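Local coordinates for protein angel homolog 2 (Homo sapiens, PDB 6RVZ) that belongs to the CCR4/nocturin family, probably binds the 3' untranslated regions of messenger RNA, and here holds a magnesium ion and adenosine-2',3'-vanadate, at residues Val54-Ile59 / Cys102-Gln107; Leu391-Ser396 / Leu422-Leu427. All coordinates share one frame; numbering follows the deposited sequence.

Both contacts lie in one mixed sheet, where strands 49-58 and 421-428 run side by side; their centres are about 17 Å apart. They join directly: Val54 N of interaction 1 lies 2.8 Å from Ala423 O of interaction 2, probably as a hydrogen bond, and the Val54 and Met55 side chains pack on Phe425 and Leu422. Interaction 1 pairs two parallel strands, is wholly buried, and carries polar side chains to the magnesium site at its C-terminal end. Interaction 2 lies nearer the margin of the sheet, is only partly buried, and joins antiparallel strands through backbone bonds, leucines, and charged side chains with partners on other strands.

Interaction 1: residues Val54-Ile59 / Cys102-Gln107; sequences VMSYNI and CLQEVQ. With MG (magnesium ion), chain C; KL2 (adenosine-2',3'-vanadate), chain B.
Asn58 and Glu105 meet beside the magnesium ion, where Asn58 ND2 donates to Glu105 OE2 at 3.0 Å. That oxygen lies in the plane of the amide, whereas the nitrogen sits above the carboxylate plane, the two groups being turned 73° apart. Glu105 OE2 also binds the magnesium at 2.1 Å, and O2' and O3V of adenosine-2',3'-vanadate plus three waters complete the shell. Asn58 ND2 comes to 2.9 Å from O3V of the vanadate because a chi1 of -180° places CG opposite the backbone N and carries the amide on past the strand end. The same ND2 bonds Asp236, while OD1 accepts from a metal-bound water and from Leu60 N, so both ends of the amide are held. A leucine at Asn58 would probably leave Glu105 OE2, Asp236 and that water without their amide partner and remove the contact to O3V.

Behind the site the parallel strands are tied by Cys102 N to Met55 O at 2.7 Å, a nearly straight bond, then by Tyr57 N to Cys102 O, Gln104 N to Tyr57 O and Ile59 N to Gln104 O. Gln104 bends at chi2 (87°) and folds back across the neighbouring strand. Gln104 NE2 has its main bond to Asn193 OD1 and only a weak one, 3.4 Å, to Ser56 OG, and a water links Gln104 OE1 to the same hydroxyl.

On the opposite face Leu103 CD2 rests on Tyr57 CB at 3.9 Å, with Ile59 CG2 nearby; helix 108-121 covers Leu103 and Ile59. Glu105 and Val106 both face Gly138 in a G1 beta bulge. An asparagine at the end of one central strand and a glutamate at the corner of its parallel neighbour, meeting at a magnesium ion, are characteristic of the DNase I-like endonuclease/exonuclease/phosphatase fold.

Interaction 2: residues Leu391-Ser396 / Leu422-Leu427; sequences LLARLS and LAKFRL
Leu391 CD1 packs against Phe425 CE1 at 3.8 Å, approaching the ring obliquely, and the same methyl touches Ala423 CB at 3.9 Å. Its CG lies anti to the backbone N (chi1 174°), which swings the branch across the non-hydrogen-bonded pair and over Lys424 O. Phe425 goes on to meet Tyr368 and Val54. At the far end of the pairing Leu395 CB and Leu422 CB lie 3.8 Å apart, both side chains also resting on Phe96 of helix 82-96.

The strands run antiparallel, 170° between their directions, and Lys424 holds their middle. Lys424 N donates to Ala393 O at 2.8 Å. Lys424 O accepts from Leu392 N at 2.8 Å and, weakly, from Ala393 N at 3.4 Å. Two consecutive residues thus face one: a classic beta bulge, which shifts the register by one. Beyond it Leu395 N donates to Leu422 O at 3.0 Å.

The bulge directs Leu392 at Arg426. The two side chains cross at about a right angle, with Leu392 CD2 over the centre of the guanidinium, 3.8 Å above its plane, and CD1 over the same face, nearest NH2. Arg426 NE forms a salt bridge with Asp51 on strand 49-58. Back at the hydrogen-bonded pair, Lys424 CD lies against Ala393 CB, and the lysine charge makes a cation-pi contact with Trp20.

The chemistry is therefore mixed: backbone bonds set the register, leucine methyls fill in against Phe425 and the flat guanidinium, and the charges are directed to partners on flanking strands, consistent with a contact near the sheet margin.

Interaction 1: residues Val54-Ile59 / Cys102-Gln107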
loop_
_atom_site.group_PDB
_atom_site.type_symbol
_atom_site.label_atom_id
_atom_site.label_comp_id
_atom_site.label_asym_id
_atom_site.label_seq_id
_atom_site.Cartn_x
_atom_site.Cartn_y
_atom_site.Cartn_z
ATOM N N VAL A 54 -3.908 -6.390 -10.715
ATOM C CA VAL A 54 -3.106 -6.107 -9.533
ATOM C C VAL A 54 -3.972 -6.309 -8.289
ATOM O O VAL A 54 -5.073 -5.772 -8.212
ATOM C CB VAL A 54 -2.533 -4.676 -9.573
ATOM C CG1 VAL A 54 -1.710 -4.352 -8.333
ATOM C CG2 VAL A 54 -1.719 -4.425 -10.834
ATOM N N MET A 55 -3.450 -7.075 -7.318
ATOM C CA MET A 55 -4.073 -7.256 -6.015
ATOM C C MET A 55 -3.196 -6.618 -4.935
ATOM O O MET A 55 -2.006 -6.915 -4.855
ATOM C CB MET A 55 -4.237 -8.745 -5.686
ATOM C CG MET A 55 -4.929 -9.006 -4.355
ATOM S SD MET A 55 -4.926 -10.759 -3.897
ATOM C CE MET A 55 -6.301 -11.352 -4.878
ATOM N N SER A 56 -3.802 -5.757 -4.101
ATOM C CA SER A 56 -3.168 -5.234 -2.899
ATOM C C SER A 56 -3.886 -5.790 -1.668
ATOM O O SER A 56 -5.099 -5.622 -1.534
ATOM C CB SER A 56 -3.157 -3.724 -2.897
ATOM O OG SER A 56 -2.477 -3.223 -1.754
ATOM N N TYR A 57 -3.133 -6.444 -0.769
ATOM C CA TYR A 57 -3.721 -7.182 0.340
ATOM C C TYR A 57 -2.790 -7.180 1.555
ATOM O O TYR A 57 -1.695 -7.734 1.501
ATOM C CB TYR A 57 -4.041 -8.616 -0.103
ATOM C CG TYR A 57 -5.038 -9.372 0.743
ATOM C CD1 TYR A 57 -5.854 -8.730 1.663
ATOM C CD2 TYR A 57 -5.201 -10.740 0.585
ATOM C CE1 TYR A 57 -6.776 -9.430 2.425
ATOM C CE2 TYR A 57 -6.122 -11.454 1.335
ATOM C CZ TYR A 57 -6.916 -10.797 2.259
ATOM O OH TYR A 57 -7.830 -11.489 3.000
ATOM N N ASN A 58 -3.236 -6.538 2.646
ATOM C CA ASN A 58 -2.654 -6.666 3.972
ATOM C C ASN A 58 -3.234 -7.942 4.572
ATOM O O ASN A 58 -4.429 -7.993 4.862
ATOM C CB ASN A 58 -2.952 -5.410 4.802
ATOM C CG ASN A 58 -2.382 -5.448 6.204
ATOM O OD1 ASN A 58 -2.355 -6.498 6.844
ATOM N ND2 ASN A 58 -1.922 -4.307 6.691
ATOM N N ILE A 59 -2.404 -8.984 4.717
ATOM C CA ILE A 59 -2.910 -10.307 5.051
ATOM C C ILE A 59 -2.949 -10.542 6.566
ATOM O O ILE A 59 -3.441 -11.589 6.986
ATOM C CB ILE A 59 -2.110 -11.407 4.316
ATOM C CG1 ILE A 59 -0.669 -11.545 4.817
ATOM C CG2 ILE A 59 -2.162 -11.169 2.814
ATOM C CD1 ILE A 59 0.041 -12.772 4.290
ATOM N N CYS A 102 0.615 -7.384 -4.497
ATOM C CA CYS A 102 1.274 -6.499 -3.546
ATOM C C CYS A 102 0.719 -6.770 -2.148
ATOM O O CYS A 102 -0.403 -6.375 -1.839
ATOM C CB CYS A 102 1.081 -5.036 -3.928
ATOM S SG CYS A 102 2.009 -4.560 -5.408
ATOM N N LEU A 103 1.506 -7.463 -1.316
ATOM C CA LEU A 103 1.061 -7.906 -0.003
ATOM C C LEU A 103 1.779 -7.115 1.092
ATOM O O LEU A 103 2.937 -6.735 0.926
ATOM C CB LEU A 103 1.345 -9.406 0.140
ATOM C CG LEU A 103 0.838 -10.298 -0.993
ATOM C CD1 LEU A 103 1.323 -11.723 -0.806
ATOM C CD2 LEU A 103 -0.680 -10.266 -1.086
ATOM N N GLN A 104 1.073 -6.891 2.212
ATOM C CA GLN A 104 1.630 -6.274 3.407
ATOM C C GLN A 104 1.423 -7.217 4.594
ATOM O O GLN A 104 0.580 -8.113 4.536
ATOM C CB GLN A 104 0.982 -4.910 3.663
ATOM C CG GLN A 104 1.055 -3.960 2.470
ATOM C CD GLN A 104 -0.095 -4.134 1.507
ATOM O OE1 GLN A 104 -1.233 -4.377 1.906
ATOM N NE2 GLN A 104 0.194 -4.006 0.222
ATOM N N GLU A 105 2.208 -6.997 5.661
ATOM C CA GLU A 105 2.214 -7.818 6.867
ATOM C C GLU A 105 2.487 -9.282 6.517
ATOM O O GLU A 105 1.830 -10.190 7.025
ATOM C CB GLU A 105 0.910 -7.669 7.654
ATOM C CG GLU A 105 0.693 -6.284 8.231
ATOM C CD GLU A 105 -0.382 -6.215 9.303
ATOM O OE1 GLU A 105 -0.582 -7.224 10.009
ATOM O OE2 GLU A 105 -1.017 -5.152 9.429
ATOM N N VAL A 106 3.487 -9.491 5.654
ATOM C CA VAL A 106 3.950 -10.817 5.280
ATOM C C VAL A 106 5.030 -11.232 6.278
ATOM O O VAL A 106 6.146 -10.718 6.229
ATOM C CB VAL A 106 4.469 -10.823 3.827
ATOM C CG1 VAL A 106 5.041 -12.175 3.428
ATOM C CG2 VAL A 106 3.396 -10.387 2.842
ATOM N N GLN A 107 4.675 -12.152 7.186
ATOM C CA GLN A 107 5.555 -12.579 8.264
ATOM C C GLN A 107 6.667 -13.461 7.690
ATOM O O GLN A 107 6.393 -14.358 6.896
ATOM C CB GLN A 107 4.731 -13.309 9.328
ATOM C CG GLN A 107 5.396 -13.371 10.694
ATOM C CD GLN A 107 4.417 -13.806 11.755
ATOM O OE1 GLN A 107 3.488 -13.078 12.100
ATOM N NE2 GLN A 107 4.613 -15.006 12.277
HETATM MG MG MG C . -2.619 -4.616 10.757
HETATM O O2V KL2 B . -4.084 -0.671 11.109
HETATM V V KL2 B . -2.662 -1.667 10.173
HETATM O "O2'" KL2 B . -2.270 -2.693 11.831
HETATM O O1V KL2 B . -2.923 -0.504 8.442
HETATM O O3V KL2 B . -3.097 -3.461 9.178
HETATM O "O3'" KL2 B . -0.760 -1.108 10.406
HETATM C "C3'" KL2 B . -0.211 -1.498 11.666
HETATM C "C2'" KL2 B . -1.287 -2.018 12.599
HETATM C "C4'" KL2 B . 0.743 -2.675 11.601
HETATM C "C5'" KL2 B . 2.149 -2.236 11.201
HETATM O "O5'" KL2 B . 2.732 -1.438 12.238
HETATM O "O4'" KL2 B . 0.684 -3.275 12.910
HETATM C "C1'" KL2 B . -0.568 -2.957 13.550
HETATM N N1 KL2 B . -2.862 -0.632 17.613
HETATM C C2 KL2 B . -3.433 -1.146 16.510
HETATM N N3 KL2 B . -2.699 -1.721 15.543
HETATM C C4 KL2 B . -1.352 -1.789 15.661
HETATM C C5 KL2 B . -0.743 -1.260 16.789
HETATM C C6 KL2 B . -1.523 -0.674 17.777
HETATM N N6 KL2 B . -0.951 -0.151 18.888
HETATM N N7 KL2 B . 0.580 -1.446 16.661
HETATM C C8 KL2 B . 0.772 -2.077 15.488
HETATM N N9 KL2 B . -0.391 -2.285 14.872
HETATM O O HOH W 1 -3.369 -3.414 0.780
HETATM O O HOH W 2 -3.493 -6.114 9.448
HETATM O O HOH W 3 -1.791 -5.869 12.054
HETATM O O HOH W 4 -4.486 -4.563 11.699
#

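Interaction 2: residues Leu391-Ser396 / Leu422-Leu427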
loop_
_atom_site.group_PDB
_atom_site.type_symbol
_atom_site.label_atom_id
_atom_site.label_comp_id
_atom_site.label_asym_id
_atom_site.label_seq_id
_atom_site.Cartn_x
_atom_site.Cartn_y
_atom_site.Cartn_z
ATOM N N LEU A 391 -7.777 1.852 -16.439
ATOM C CA LEU A 391 -8.435 0.965 -15.492
ATOM C C LEU A 391 -9.674 0.361 -16.154
ATOM O O LEU A 391 -10.600 1.086 -16.505
ATOM C CB LEU A 391 -8.803 1.760 -14.233
ATOM C CG LEU A 391 -9.623 1.010 -13.180
ATOM C CD1 LEU A 391 -8.817 -0.121 -12.561
ATOM C CD2 LEU A 391 -10.118 1.959 -12.099
ATOM N N LEU A 392 -9.673 -0.970 -16.315
ATOM C CA LEU A 392 -10.775 -1.693 -16.931
ATOM C C LEU A 392 -11.847 -2.016 -15.887
ATOM O O LEU A 392 -13.038 -1.874 -16.164
ATOM C CB LEU A 392 -10.238 -2.972 -17.586
ATOM C CG LEU A 392 -9.210 -2.774 -18.700
ATOM C CD1 LEU A 392 -8.767 -4.115 -19.273
ATOM C CD2 LEU A 392 -9.757 -1.881 -19.806
ATOM N N ALA A 393 -11.425 -2.453 -14.688
ATOM C CA ALA A 393 -12.358 -2.895 -13.661
ATOM C C ALA A 393 -11.705 -2.922 -12.279
ATOM O O ALA A 393 -10.482 -2.900 -12.158
ATOM C CB ALA A 393 -12.894 -4.261 -14.018
ATOM N N ARG A 394 -12.555 -2.990 -11.244
ATOM C CA ARG A 394 -12.140 -3.105 -9.854
ATOM C C ARG A 394 -13.145 -3.981 -9.104
ATOM O O ARG A 394 -14.327 -3.995 -9.444
ATOM C CB ARG A 394 -12.053 -1.719 -9.206
ATOM C CG ARG A 394 -13.405 -1.069 -8.952
ATOM C CD ARG A 394 -13.287 0.411 -8.662
ATOM N NE ARG A 394 -14.532 1.134 -8.877
ATOM C CZ ARG A 394 -14.615 2.416 -9.216
ATOM N NH1 ARG A 394 -13.519 3.124 -9.449
ATOM N NH2 ARG A 394 -15.801 2.996 -9.307
ATOM N N LEU A 395 -12.668 -4.704 -8.080
ATOM C CA LEU A 395 -13.530 -5.502 -7.222
ATOM C C LEU A 395 -14.088 -4.605 -6.118
ATOM O O LEU A 395 -13.337 -4.140 -5.266
ATOM C CB LEU A 395 -12.729 -6.670 -6.635
ATOM C CG LEU A 395 -13.541 -7.700 -5.848
ATOM C CD1 LEU A 395 -14.440 -8.507 -6.773
ATOM C CD2 LEU A 395 -12.630 -8.622 -5.058
ATOM N N SER A 396 -15.410 -4.379 -6.140
ATOM C CA SER A 396 -16.061 -3.425 -5.252
ATOM C C SER A 396 -15.794 -3.777 -3.787
ATOM O O SER A 396 -15.742 -4.951 -3.427
ATOM C CB SER A 396 -17.543 -3.344 -5.545
ATOM O OG SER A 396 -18.193 -4.570 -5.245
ATOM N N LEU A 422 -8.454 -5.201 -5.677
ATOM C CA LEU A 422 -8.185 -5.875 -6.936
ATOM C C LEU A 422 -8.598 -4.966 -8.091
ATOM O O LEU A 422 -9.693 -4.408 -8.080
ATOM C CB LEU A 422 -8.946 -7.207 -6.954
ATOM C CG LEU A 422 -8.459 -8.250 -7.960
ATOM C CD1 LEU A 422 -6.984 -8.561 -7.783
ATOM C CD2 LEU A 422 -9.275 -9.525 -7.842
ATOM N N ALA A 423 -7.691 -4.808 -9.067
ATOM C CA ALA A 423 -7.907 -3.946 -10.220
ATOM C C ALA A 423 -7.405 -4.640 -11.484
ATOM O O ALA A 423 -6.411 -5.362 -11.447
ATOM C CB ALA A 423 -7.211 -2.622 -10.015
ATOM N N LYS A 424 -8.118 -4.404 -12.594
ATOM C CA LYS A 424 -7.735 -4.869 -13.918
ATOM C C LYS A 424 -7.294 -3.658 -14.740
ATOM O O LYS A 424 -8.060 -2.712 -14.901
ATOM C CB LYS A 424 -8.913 -5.598 -14.575
ATOM C CG LYS A 424 -9.255 -6.953 -13.965
ATOM C CD LYS A 424 -10.579 -7.521 -14.438
ATOM C CE LYS A 424 -10.740 -8.999 -14.146
ATOM N NZ LYS A 424 -11.554 -9.673 -15.187
ATOM N N PHE A 425 -6.053 -3.696 -15.241
ATOM C CA PHE A 425 -5.469 -2.582 -15.972
ATOM C C PHE A 425 -5.215 -2.971 -17.430
ATOM O O PHE A 425 -5.047 -4.147 -17.748
ATOM C CB PHE A 425 -4.166 -2.129 -15.305
ATOM C CG PHE A 425 -4.344 -1.389 -14.003
ATOM C CD1 PHE A 425 -4.927 -0.132 -13.978
ATOM C CD2 PHE A 425 -3.920 -1.944 -12.805
ATOM C CE1 PHE A 425 -5.087 0.551 -12.783
ATOM C CE2 PHE A 425 -4.080 -1.258 -11.609
ATOM C CZ PHE A 425 -4.663 -0.012 -11.601
ATOM N N ARG A 426 -5.186 -1.952 -18.299
ATOM C CA ARG A 426 -4.798 -2.092 -19.693
ATOM C C ARG A 426 -3.695 -1.086 -20.011
ATOM O O ARG A 426 -3.831 0.102 -19.725
ATOM C CB ARG A 426 -6.000 -1.858 -20.615
ATOM C CG ARG A 426 -5.641 -1.692 -22.086
ATOM C CD ARG A 426 -6.829 -1.913 -23.002
ATOM N NE ARG A 426 -7.452 -3.206 -22.753
ATOM C CZ ARG A 426 -8.695 -3.532 -23.094
ATOM N NH1 ARG A 426 -9.473 -2.654 -23.703
ATOM N NH2 ARG A 426 -9.155 -4.740 -22.822
ATOM N N LEU A 427 -2.607 -1.585 -20.610
ATOM C CA LEU A 427 -1.561 -0.752 -21.179
ATOM C C LEU A 427 -1.726 -0.735 -22.699
ATOM O O LEU A 427 -1.503 -1.750 -23.355
ATOM C CB LEU A 427 -0.200 -1.321 -20.759
ATOM C CG LEU A 427 1.031 -0.627 -21.342
ATOM C CD1 LEU A 427 1.035 0.856 -21.009
ATOM C CD2 LEU A 427 2.308 -1.287 -20.847
#